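Local coordinates for immune protein (Enterobacter cloacae, PDB 6D7Y), which probably protects its host cell by binding and neutralising the toxic C-terminal tip of a contact-dependent growth inhibition protein, CdiA, at residues 15-20 against 94-99; 19-24 against 85-90; 51-56 against 63-68. One frame throughout, in Å; residues are numbered along the deposited sequence.

Overall arrangement
All three interactions are buried, and all press a helix onto the same antiparallel sheet. Interactions 1 and 2 share helix 17-25. It rests on the neighbouring strands 93-102 and 78-90, and the two contacts have centres about 3 Å apart, near the middle of the chain. Their chemistry is purely aliphatic: leucine, isoleucine and valine methyls. Interaction 3 is farther out, about 13 Å between its centre and that of the chain. There helix 50-58 meets strand 63-75, and the chemistry turns aromatic, with two phenylalanines packed edge-to-face. Ile53 connects the regions by touching Leu17 and Leu21. No hydrogen bond joins helix to strand in any of the three contacts.

Interaction 1 (15-20 against 94-99); sequences SRLFFL and VDVGLC
Leu17 divides its two methyls between two valines of strand 93-102. CD1 of Leu17 packs on CG2 of Val96 at 3.8 Å. CD2 of Leu17 reaches CG1 of Val94 at 4.1 Å, and these two side chains cross at about a right angle. Leu20, one turn further along the helix, sets its CD2 4.0 Å from the same CG2 of Val96. CG2 of Val96 therefore touches both leucines. The side chains of Leu20 and Val96 run alongside each other, antiparallel. The shared methyl is the branch lying beside the backbone N, because CG1 of Val96 takes the position anti to it (chi1 174°).

This is helix-on-sheet packing. Residues three apart on the helix meet alternate residues of the strand, and Asp95 between the two valines points away from the helix. Leu20 N bonds to Arg16 O at 2.9 Å. Further out, Leu17 also touches Ile53 and Leu57 of helix 50-58, while Leu20 touches Phe126 of helix 105-126. Arg16 NH1 is hydrogen-bonded to Asp125 O, in that same helix 105-126. On the sheet side, Val96 pairs through its backbone with Phe9 of strand 3-10, and Asp95 with Leu88 of strand 78-90.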
# COMPACT_ATOMS: atom_id res chain seq x y z
N SER B 15 9.02 -0.01 13.33
CA SER B 15 8.86 -1.09 14.33
C SER B 15 7.54 -1.85 14.13
O SER B 15 7.40 -2.96 14.64
CB SER B 15 8.90 -0.53 15.76
OG SER B 15 10.17 0.01 16.08
N ARG B 16 6.58 -1.24 13.42
CA ARG B 16 5.25 -1.82 13.18
C ARG B 16 5.09 -2.31 11.73
O ARG B 16 4.06 -2.90 11.40
CB ARG B 16 4.16 -0.76 13.41
CG ARG B 16 4.23 -0.02 14.74
CD ARG B 16 3.82 -0.82 15.96
NE ARG B 16 2.38 -1.13 15.98
CZ ARG B 16 1.82 -2.32 15.75
NH1 ARG B 16 0.50 -2.44 15.80
NH2 ARG B 16 2.56 -3.40 15.48
N LEU B 17 6.09 -2.05 10.89
CA LEU B 17 6.05 -2.44 9.46
C LEU B 17 5.63 -3.89 9.19
O LEU B 17 4.70 -4.13 8.44
CB LEU B 17 7.41 -2.15 8.82
CG LEU B 17 7.59 -2.49 7.34
CD1 LEU B 17 6.49 -1.87 6.49
CD2 LEU B 17 8.97 -2.04 6.89
N PHE B 18 6.33 -4.86 9.77
CA PHE B 18 5.96 -6.27 9.58
C PHE B 18 4.47 -6.52 9.87
O PHE B 18 3.78 -7.18 9.11
CB PHE B 18 6.80 -7.19 10.46
CG PHE B 18 6.30 -8.62 10.49
CD1 PHE B 18 6.61 -9.51 9.47
CD2 PHE B 18 5.49 -9.06 11.53
CE1 PHE B 18 6.13 -10.81 9.49
CE2 PHE B 18 5.01 -10.36 11.56
CZ PHE B 18 5.33 -11.24 10.54
N PHE B 19 3.99 -5.99 10.99
CA PHE B 19 2.60 -6.21 11.40
C PHE B 19 1.60 -5.50 10.48
O PHE B 19 0.49 -5.99 10.24
CB PHE B 19 2.46 -5.88 12.89
CG PHE B 19 3.41 -6.69 13.74
CD1 PHE B 19 3.13 -8.02 14.05
CD2 PHE B 19 4.63 -6.15 14.18
CE1 PHE B 19 4.02 -8.78 14.79
CE2 PHE B 19 5.52 -6.91 14.93
CZ PHE B 19 5.21 -8.23 15.23
N LEU B 20 2.01 -4.35 9.94
CA LEU B 20 1.18 -3.65 8.97
C LEU B 20 1.09 -4.55 7.73
O LEU B 20 0.01 -4.79 7.21
CB LEU B 20 1.77 -2.30 8.58
CG LEU B 20 1.05 -1.51 7.48
CD1 LEU B 20 -0.38 -1.20 7.86
CD2 LEU B 20 1.80 -0.22 7.19
N VAL B 94 9.85 5.24 5.56
CA VAL B 94 9.27 4.10 4.84
C VAL B 94 7.80 4.33 4.46
O VAL B 94 7.01 4.83 5.26
CB VAL B 94 9.37 2.82 5.69
CG1 VAL B 94 8.69 1.64 5.00
CG2 VAL B 94 10.83 2.49 5.99
N ASP B 95 7.45 3.97 3.22
CA ASP B 95 6.08 4.07 2.74
C ASP B 95 5.63 2.68 2.27
O ASP B 95 6.45 1.87 1.84
CB ASP B 95 5.95 4.98 1.51
CG ASP B 95 6.14 6.44 1.79
OD1 ASP B 95 6.46 6.87 2.92
OD2 ASP B 95 5.96 7.19 0.81
N VAL B 96 4.33 2.43 2.37
CA VAL B 96 3.71 1.20 1.90
C VAL B 96 2.62 1.67 0.95
O VAL B 96 1.77 2.47 1.32
CB VAL B 96 3.13 0.37 3.06
CG1 VAL B 96 2.36 -0.83 2.54
CG2 VAL B 96 4.24 -0.05 4.02
N GLY B 97 2.64 1.21 -0.31
CA GLY B 97 1.65 1.66 -1.24
C GLY B 97 1.00 0.51 -1.95
O GLY B 97 1.60 -0.54 -2.07
N LEU B 98 -0.25 0.73 -2.35
CA LEU B 98 -1.06 -0.25 -3.10
C LEU B 98 -1.51 0.38 -4.39
O LEU B 98 -2.24 1.39 -4.36
CB LEU B 98 -2.28 -0.71 -2.30
CG LEU B 98 -2.06 -1.65 -1.11
CD1 LEU B 98 -1.35 -0.96 0.04
CD2 LEU B 98 -3.41 -2.17 -0.62
N CYS B 99 -1.16 -0.22 -5.54
CA CYS B 99 -1.53 0.34 -6.85
C CYS B 99 -2.44 -0.68 -7.53
O CYS B 99 -2.15 -1.88 -7.47
CB CYS B 99 -0.29 0.53 -7.73
SG CYS B 99 0.97 1.59 -6.99

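Interaction 2 (19-24 against 85-90)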
# COMPACT_ATOMS: atom_id res chain seq x y z
N PHE B 19 3.99 -5.99 10.99
CA PHE B 19 2.60 -6.21 11.40
C PHE B 19 1.60 -5.50 10.48
O PHE B 19 0.49 -5.99 10.24
CB PHE B 19 2.46 -5.88 12.89
CG PHE B 19 3.41 -6.69 13.74
CD1 PHE B 19 3.13 -8.02 14.05
CD2 PHE B 19 4.63 -6.15 14.18
CE1 PHE B 19 4.02 -8.78 14.79
CE2 PHE B 19 5.52 -6.91 14.93
CZ PHE B 19 5.21 -8.23 15.23
N LEU B 20 2.01 -4.35 9.94
CA LEU B 20 1.18 -3.65 8.97
C LEU B 20 1.09 -4.55 7.73
O LEU B 20 0.01 -4.79 7.21
CB LEU B 20 1.77 -2.30 8.58
CG LEU B 20 1.05 -1.51 7.48
CD1 LEU B 20 -0.38 -1.20 7.86
CD2 LEU B 20 1.80 -0.22 7.19
N LEU B 21 2.24 -5.06 7.29
CA LEU B 21 2.26 -5.91 6.10
C LEU B 21 1.42 -7.17 6.28
O LEU B 21 0.70 -7.55 5.36
CB LEU B 21 3.69 -6.22 5.65
CG LEU B 21 4.48 -4.99 5.13
CD1 LEU B 21 5.96 -5.33 4.98
CD2 LEU B 21 3.92 -4.42 3.82
N LYS B 22 1.47 -7.79 7.47
CA LYS B 22 0.65 -8.98 7.76
C LYS B 22 -0.82 -8.62 7.75
O LYS B 22 -1.65 -9.39 7.30
CB LYS B 22 1.03 -9.62 9.12
CG LYS B 22 2.42 -10.23 9.19
CD LYS B 22 2.65 -11.36 8.20
CE LYS B 22 1.75 -12.57 8.44
NZ LYS B 22 1.99 -13.61 7.39
N GLU B 23 -1.14 -7.44 8.28
CA GLU B 23 -2.50 -6.90 8.30
C GLU B 23 -3.04 -6.77 6.87
O GLU B 23 -4.15 -7.23 6.56
CB GLU B 23 -2.49 -5.55 9.05
CG GLU B 23 -3.69 -4.64 8.83
CD GLU B 23 -5.01 -5.27 9.20
OE1 GLU B 23 -5.03 -6.20 10.03
OE2 GLU B 23 -6.05 -4.81 8.67
N ILE B 24 -2.25 -6.14 5.99
CA ILE B 24 -2.62 -5.99 4.59
C ILE B 24 -2.66 -7.37 3.91
O ILE B 24 -3.61 -7.66 3.18
CB ILE B 24 -1.63 -5.08 3.84
CG1 ILE B 24 -1.60 -3.67 4.46
CG2 ILE B 24 -2.01 -4.96 2.36
CD1 ILE B 24 -0.54 -2.77 3.85
N LEU B 85 1.70 -4.21 -4.38
CA LEU B 85 2.07 -3.68 -3.07
C LEU B 85 3.50 -3.23 -3.19
O LEU B 85 4.36 -4.03 -3.62
CB LEU B 85 1.97 -4.76 -2.03
CG LEU B 85 2.37 -4.42 -0.59
CD1 LEU B 85 1.39 -3.43 -0.03
CD2 LEU B 85 2.40 -5.69 0.23
N ARG B 86 3.78 -1.99 -2.78
CA ARG B 86 5.11 -1.43 -2.87
C ARG B 86 5.58 -1.03 -1.48
O ARG B 86 4.82 -0.40 -0.74
CB ARG B 86 5.10 -0.18 -3.75
CG ARG B 86 4.59 -0.43 -5.14
CD ARG B 86 4.59 0.80 -6.04
NE ARG B 86 5.92 1.17 -6.56
CZ ARG B 86 6.61 2.29 -6.29
NH1 ARG B 86 6.15 3.26 -5.51
NH2 ARG B 86 7.80 2.44 -6.87
N VAL B 87 6.80 -1.41 -1.12
CA VAL B 87 7.37 -1.06 0.17
C VAL B 87 8.69 -0.41 -0.16
O VAL B 87 9.53 -1.01 -0.83
CB VAL B 87 7.57 -2.30 1.04
CG1 VAL B 87 8.03 -1.87 2.44
CG2 VAL B 87 6.29 -3.12 1.11
N LEU B 88 8.91 0.81 0.32
CA LEU B 88 10.13 1.51 -0.02
C LEU B 88 10.73 2.25 1.14
O LEU B 88 9.99 2.83 1.91
CB LEU B 88 9.88 2.48 -1.19
CG LEU B 88 8.78 3.54 -1.15
CD1 LEU B 88 9.14 4.75 -0.33
CD2 LEU B 88 8.49 4.05 -2.55
N LYS B 89 12.05 2.19 1.27
CA LYS B 89 12.70 2.94 2.34
C LYS B 89 13.61 3.95 1.64
O LYS B 89 14.31 3.61 0.69
CB LYS B 89 13.45 2.06 3.38
CG LYS B 89 14.92 1.81 3.15
CD LYS B 89 15.61 1.38 4.44
CE LYS B 89 17.11 1.47 4.30
NZ LYS B 89 17.80 1.37 5.60
N TYR B 90 13.55 5.19 2.11
CA TYR B 90 14.30 6.32 1.56
C TYR B 90 14.78 7.17 2.74
O TYR B 90 14.44 6.88 3.88
CB TYR B 90 13.41 7.15 0.62
CG TYR B 90 12.13 7.60 1.26
CD1 TYR B 90 11.07 6.72 1.40
CD2 TYR B 90 11.95 8.92 1.71
CE1 TYR B 90 9.88 7.10 1.99
CE2 TYR B 90 10.75 9.32 2.30
CZ TYR B 90 9.72 8.39 2.45
OH TYR B 90 8.50 8.71 3.03
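Leu21 and Val87 meet end-on, tip to tip. CD2 of Leu21 and CG2 of Val87 are 3.8 Å apart. The same Leu21 methyl also meets Leu85, but at a slant: CD2 of Leu21 lies 4.1 Å from CD2 of Leu85. A single leucine branch is therefore set against two residues of the strand that point the same way. With CG anti to the carbonyl carbon (chi1 -67°), Leu21 aims CD2 at the strand, while its other branch, CD1, touches Ile53 of helix 50-58.

Leu85 is forked between two helix residues. Its CD2 branch takes Leu21, and its CD1 branch faces Ile24, with CD1 of Leu85 and CD1 of Ile24 at a looser 4.4 Å. Ile24 lies one turn beyond Leu21, so both project from one side of the helix. On the strand, Arg86 points away from the helix, between Leu85 and Val87. All four touching residues are buried, and no polar group takes part. Around them, Phe48 touches both Leu21 and Leu85, while Ile24 also rests on Phe72 and Val96.

The short helix and strand segments run almost exactly antiparallel, at 176°, with their axes 11.6 Å apart at closest approach. Leu21 and Ile24 pack on Leu85 and Val87, and helix 17-25 lies on neighbouring antiparallel strands. This is the helix-on-sheet packing of a two-layer alpha+beta sandwich.

Interaction 3 (51-56 against 63-68); sequences LLIDSF and LYFGVS
Phe56 carries this contact, packing against both Leu63 and Phe65. The bond from CA to CB of Phe56 points toward the strand, and CG lies anti to the backbone N (chi1 171°), which sends the ring in between the two residues. CG of Phe56 sits 3.7 Å from CE2 of Phe65. Next along the ring, CD1 of Phe56 is held closely, 3.4 Å from CD2 of Leu63 and equally near CD2 of Phe65. CE1 of Phe56 also meets CD2 of Phe65, and it comes within 3.6 Å of the backbone O of Leu63. CZ, at the tip of Phe56, is 3.8 Å from that same oxygen of Leu63. The backbone N of Tyr64 stands at the ring edge, near its plane.

The two phenylalanines form a T-shaped pair. The edge of Phe65 is directed at a face of Phe56, with centroids 5.0 Å apart and planes at 83°. Ile53, one turn before Phe56, starts away from the strand, but its CD1 comes back to CZ of Phe65 at 4.2 Å. Within the helix, Leu51 O accepts from both Ser55 N and Ser55 OG, which come from opposite faces of its plane.

Phe56 also touches Leu17 of helix 17-25 and Val87 of strand 78-90. Strand 63-75 is paired with strand 78-90 on one side and strand 30-36 on the other. Helix 50-58 lies over this part of the sheet and touches helix 17-25 through Ile53 and Phe56.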
# COMPACT_ATOMS: atom_id res chain seq x y z
N LEU B 51 12.10 -11.60 9.71
CA LEU B 51 13.51 -11.43 9.32
C LEU B 51 13.63 -10.77 7.94
O LEU B 51 14.61 -10.08 7.67
CB LEU B 51 14.28 -12.77 9.37
CG LEU B 51 14.38 -13.43 10.75
CD1 LEU B 51 15.11 -14.76 10.64
CD2 LEU B 51 15.06 -12.51 11.76
N LEU B 52 12.64 -11.00 7.07
CA LEU B 52 12.60 -10.34 5.76
C LEU B 52 12.58 -8.82 5.96
O LEU B 52 13.36 -8.09 5.36
CB LEU B 52 11.34 -10.77 4.99
CG LEU B 52 10.86 -9.96 3.78
CD1 LEU B 52 11.92 -9.71 2.72
CD2 LEU B 52 9.64 -10.64 3.16
N ILE B 53 11.67 -8.38 6.83
CA ILE B 53 11.50 -6.97 7.13
C ILE B 53 12.72 -6.39 7.85
O ILE B 53 13.14 -5.27 7.57
CB ILE B 53 10.23 -6.75 7.97
CG1 ILE B 53 9.01 -7.41 7.29
CG2 ILE B 53 10.01 -5.27 8.25
CD1 ILE B 53 8.81 -7.07 5.83
N ASP B 54 13.30 -7.18 8.76
CA ASP B 54 14.47 -6.76 9.51
C ASP B 54 15.63 -6.50 8.55
O ASP B 54 16.33 -5.48 8.67
CB ASP B 54 14.85 -7.83 10.55
CG ASP B 54 15.93 -7.34 11.53
OD1 ASP B 54 16.13 -6.11 11.62
OD2 ASP B 54 16.55 -8.20 12.21
N SER B 55 15.83 -7.41 7.59
CA SER B 55 16.89 -7.26 6.59
C SER B 55 16.63 -6.05 5.73
O SER B 55 17.54 -5.31 5.40
CB SER B 55 16.97 -8.50 5.70
OG SER B 55 17.33 -9.62 6.46
N PHE B 56 15.37 -5.86 5.35
CA PHE B 56 14.96 -4.71 4.54
C PHE B 56 15.33 -3.41 5.26
O PHE B 56 15.95 -2.52 4.68
CB PHE B 56 13.46 -4.79 4.23
CG PHE B 56 12.88 -3.55 3.60
CD1 PHE B 56 13.03 -3.32 2.24
CD2 PHE B 56 12.17 -2.64 4.37
CE1 PHE B 56 12.49 -2.18 1.65
CE2 PHE B 56 11.63 -1.50 3.79
CZ PHE B 56 11.80 -1.26 2.43
N LEU B 63 16.01 1.27 -0.62
CA LEU B 63 15.62 -0.06 -1.07
C LEU B 63 14.13 -0.16 -1.31
O LEU B 63 13.34 0.44 -0.61
CB LEU B 63 16.03 -1.07 0.02
CG LEU B 63 15.74 -2.57 -0.10
CD1 LEU B 63 16.42 -3.17 -1.32
CD2 LEU B 63 16.23 -3.28 1.17
N TYR B 64 13.76 -0.97 -2.29
CA TYR B 64 12.37 -1.22 -2.64
C TYR B 64 12.14 -2.68 -2.85
O TYR B 64 13.03 -3.38 -3.28
CB TYR B 64 12.04 -0.54 -3.99
CG TYR B 64 10.83 -1.14 -4.74
CD1 TYR B 64 9.54 -0.73 -4.45
CD2 TYR B 64 11.01 -2.11 -5.73
CE1 TYR B 64 8.45 -1.27 -5.12
CE2 TYR B 64 9.91 -2.66 -6.41
CZ TYR B 64 8.64 -2.23 -6.10
OH TYR B 64 7.54 -2.72 -6.75
N PHE B 65 10.93 -3.12 -2.51
CA PHE B 65 10.49 -4.45 -2.90
C PHE B 65 9.00 -4.34 -3.15
O PHE B 65 8.31 -3.48 -2.58
CB PHE B 65 10.89 -5.58 -1.94
CG PHE B 65 10.15 -5.60 -0.63
CD1 PHE B 65 9.00 -6.36 -0.49
CD2 PHE B 65 10.65 -4.93 0.46
CE1 PHE B 65 8.34 -6.42 0.72
CE2 PHE B 65 9.99 -4.97 1.68
CZ PHE B 65 8.83 -5.72 1.81
N GLY B 66 8.51 -5.17 -4.04
CA GLY B 66 7.11 -5.18 -4.37
C GLY B 66 6.63 -6.59 -4.50
O GLY B 66 7.42 -7.53 -4.65
N VAL B 67 5.32 -6.73 -4.43
CA VAL B 67 4.69 -8.02 -4.51
C VAL B 67 3.30 -7.85 -5.09
O VAL B 67 2.64 -6.85 -4.83
CB VAL B 67 4.66 -8.70 -3.11
CG1 VAL B 67 3.94 -7.85 -2.10
CG2 VAL B 67 4.02 -10.07 -3.17
N SER B 68 2.89 -8.79 -5.93
CA SER B 68 1.55 -8.76 -6.48
C SER B 68 0.66 -9.50 -5.51
O SER B 68 1.04 -10.53 -4.95
CB SER B 68 1.49 -9.38 -7.88
OG SER B 68 2.21 -8.59 -8.79